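Local coordinates for protein sialidase B (PDB 4XJW) that cleaves terminal sialic acid residues from oligosaccharides, glycoproteins and glycolipids, hydrolysing alpha-2,3, alpha-2,6 and alpha-2,8 linkages as a family 33 glycosidase, at residues Y602-D607 with I650-N655. The protein carries 1 engineered substitution. Numbering follows the deposited sequence.
Engineered in segment 602-607: Gly-605 (natural residue Asp).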
loop_
_atom_site.group_PDB
_atom_site.type_symbol
_atom_site.label_atom_id
_atom_site.label_comp_id
_atom_site.label_asym_id
_atom_site.label_seq_id
_atom_site.Cartn_x
_atom_site.Cartn_y
_atom_site.Cartn_z
ATOM N N TYR A 602 3.948 1.914 -26.520
ATOM C CA TYR A 602 3.468 0.622 -26.030
ATOM C C TYR A 602 2.700 0.771 -24.714
ATOM O O TYR A 602 3.118 1.526 -23.836
ATOM C CB TYR A 602 4.647 -0.336 -25.822
ATOM C CG TYR A 602 5.487 -0.589 -27.056
ATOM C CD1 TYR A 602 5.052 -1.458 -28.047
ATOM C CD2 TYR A 602 6.727 0.019 -27.213
ATOM C CE1 TYR A 602 5.817 -1.706 -29.165
ATOM C CE2 TYR A 602 7.504 -0.220 -28.324
ATOM C CZ TYR A 602 7.038 -1.084 -29.301
ATOM O OH TYR A 602 7.795 -1.331 -30.417
ATOM N N HIS A 603 1.577 0.065 -24.591
ATOM C CA HIS A 603 0.808 0.007 -23.342
ATOM C C HIS A 603 0.687 -1.454 -22.917
ATOM O O HIS A 603 0.160 -2.272 -23.671
ATOM C CB HIS A 603 -0.604 0.564 -23.552
ATOM C CG HIS A 603 -0.647 2.040 -23.789
ATOM N ND1 HIS A 603 -1.213 2.922 -22.890
ATOM C CD2 HIS A 603 -0.211 2.792 -24.828
ATOM C CE1 HIS A 603 -1.113 4.152 -23.362
ATOM N NE2 HIS A 603 -0.512 4.101 -24.538
ATOM N N TYR A 604 1.168 -1.787 -21.719
ATOM C CA TYR A 604 1.015 -3.143 -21.194
ATOM C C TYR A 604 0.027 -3.164 -20.038
ATOM O O TYR A 604 0.210 -2.463 -19.051
ATOM C CB TYR A 604 2.354 -3.694 -20.704
ATOM C CG TYR A 604 2.211 -4.994 -19.937
ATOM C CD1 TYR A 604 1.997 -6.200 -20.602
ATOM C CD2 TYR A 604 2.285 -5.016 -18.548
ATOM C CE1 TYR A 604 1.850 -7.389 -19.901
ATOM C CE2 TYR A 604 2.146 -6.191 -17.845
ATOM C CZ TYR A 604 1.928 -7.376 -18.524
ATOM O OH TYR A 604 1.790 -8.547 -17.811
ATOM N N GLY A 605 -1.009 -3.979 -20.155
ATOM C CA GLY A 605 -1.984 -4.110 -19.073
ATOM C C GLY A 605 -1.468 -5.059 -17.992
ATOM O O GLY A 605 -1.232 -6.236 -18.249
ATOM N N ILE A 606 -1.302 -4.541 -16.779
ATOM C CA ILE A 606 -0.822 -5.343 -15.647
ATOM C C ILE A 606 -1.809 -6.476 -15.315
ATOM O O ILE A 606 -1.420 -7.600 -14.996
ATOM C CB ILE A 606 -0.609 -4.440 -14.416
ATOM C CG1 ILE A 606 0.535 -3.454 -14.662
ATOM C CG2 ILE A 606 -0.323 -5.281 -13.169
ATOM C CD1 ILE A 606 1.893 -4.041 -14.354
ATOM N N ASP A 607 -3.098 -6.163 -15.394
ATOM C CA ASP A 607 -4.163 -7.139 -15.191
ATOM C C ASP A 607 -5.410 -6.501 -15.809
ATOM O O ASP A 607 -5.304 -5.467 -16.476
ATOM C CB ASP A 607 -4.345 -7.443 -13.696
ATOM C CG ASP A 607 -5.102 -8.744 -13.432
ATOM O OD1 ASP A 607 -5.714 -9.304 -14.369
ATOM O OD2 ASP A 607 -5.095 -9.215 -12.268
ATOM N N ILE A 650 5.730 -7.929 -8.886
ATOM C CA ILE A 650 5.875 -8.752 -10.087
ATOM C C ILE A 650 7.169 -8.411 -10.829
ATOM O O ILE A 650 7.722 -7.320 -10.666
ATOM C CB ILE A 650 4.679 -8.615 -11.045
ATOM C CG1 ILE A 650 4.512 -7.159 -11.496
ATOM C CG2 ILE A 650 3.389 -9.135 -10.392
ATOM C CD1 ILE A 650 3.496 -6.964 -12.606
ATOM N N ASP A 651 7.619 -9.350 -11.659
ATOM C CA ASP A 651 8.802 -9.184 -12.494
ATOM C C ASP A 651 8.373 -9.232 -13.961
ATOM O O ASP A 651 7.697 -10.175 -14.376
ATOM C CB ASP A 651 9.796 -10.319 -12.198
ATOM C CG ASP A 651 11.058 -10.244 -13.044
ATOM O OD1 ASP A 651 11.015 -10.657 -14.226
ATOM O OD2 ASP A 651 12.096 -9.794 -12.515
ATOM N N LEU A 652 8.749 -8.218 -14.734
ATOM C CA LEU A 652 8.413 -8.176 -16.152
ATOM C C LEU A 652 9.663 -8.003 -17.006
ATOM O O LEU A 652 10.673 -7.448 -16.555
ATOM C CB LEU A 652 7.435 -7.043 -16.435
ATOM C CG LEU A 652 6.049 -7.181 -15.795
ATOM C CD1 LEU A 652 5.280 -5.866 -15.898
ATOM C CD2 LEU A 652 5.288 -8.312 -16.447
ATOM N N GLU A 653 9.594 -8.486 -18.244
ATOM C CA GLU A 653 10.652 -8.263 -19.226
ATOM C C GLU A 653 10.164 -7.296 -20.303
ATOM O O GLU A 653 8.961 -7.183 -20.536
ATOM C CB GLU A 653 11.071 -9.586 -19.859
ATOM C CG GLU A 653 11.660 -10.566 -18.871
ATOM C CD GLU A 653 12.178 -11.822 -19.539
ATOM O OE1 GLU A 653 13.304 -11.785 -20.080
ATOM O OE2 GLU A 653 11.450 -12.836 -19.522
ATOM N N ILE A 654 11.090 -6.609 -20.968
ATOM C CA ILE A 654 10.695 -5.626 -21.977
ATOM C C ILE A 654 9.863 -6.264 -23.079
ATOM O O ILE A 654 8.875 -5.685 -23.537
ATOM C CB ILE A 654 11.907 -4.888 -22.575
ATOM C CG1 ILE A 654 12.582 -4.059 -21.495
ATOM C CG2 ILE A 654 11.477 -3.987 -23.718
ATOM C CD1 ILE A 654 11.645 -3.056 -20.834
ATOM N N ASN A 655 10.229 -7.480 -23.473
ATOM C CA ASN A 655 9.453 -8.189 -24.483
ATOM C C ASN A 655 7.992 -8.433 -24.065
ATOM O O ASN A 655 7.117 -8.538 -24.919
ATOM C CB ASN A 655 10.144 -9.489 -24.911
ATOM C CG ASN A 655 11.365 -9.236 -25.791
ATOM O OD1 ASN A 655 11.609 -8.113 -26.234
ATOM N ND2 ASN A 655 12.128 -10.291 -26.060
#
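Leu-652 projects from strand 647-652 and sets both its methyls against the ring of Tyr-604. From Leu-652 CB, which leaves the strand toward segment 602-607, the side chain runs to CG, anti to the carbonyl carbon (chi1 -65°), and forks there. Branch CD1 lies obliquely by the ring, 3.7 Å from Tyr-604 CE2, with Ile-606 CD1 4.1 Å from Leu-652 CD1. Branch CD2 follows the ring outward, with Tyr-604 CE2 at 4.0 Å and Tyr-604 OH at 3.8 Å from Leu-652 CD2. That hydroxyl touches a methyl here but finds its polar partner elsewhere, in the backbone N of Lys-100. Beside this pair Ile-606 extends CD1 to meet Ile-650 CD1 at 3.8 Å, a methyl-to-methyl contact at the tips of both isoleucine side chains. All four touching residues are buried, and apart from the tyrosine hydroxyl the contacts are apolar; Leu-586 and Phe-630 carry the same core onward, and Leu-657 of the C-terminal helix covers Tyr-604 and Leu-652. The two strands are the last of their antiparallel sheets, 597-605 in one and 647-652 in the next, so these side chains join separate sheets by face-to-face packing, as between neighbouring blades of the sialidase beta-propeller.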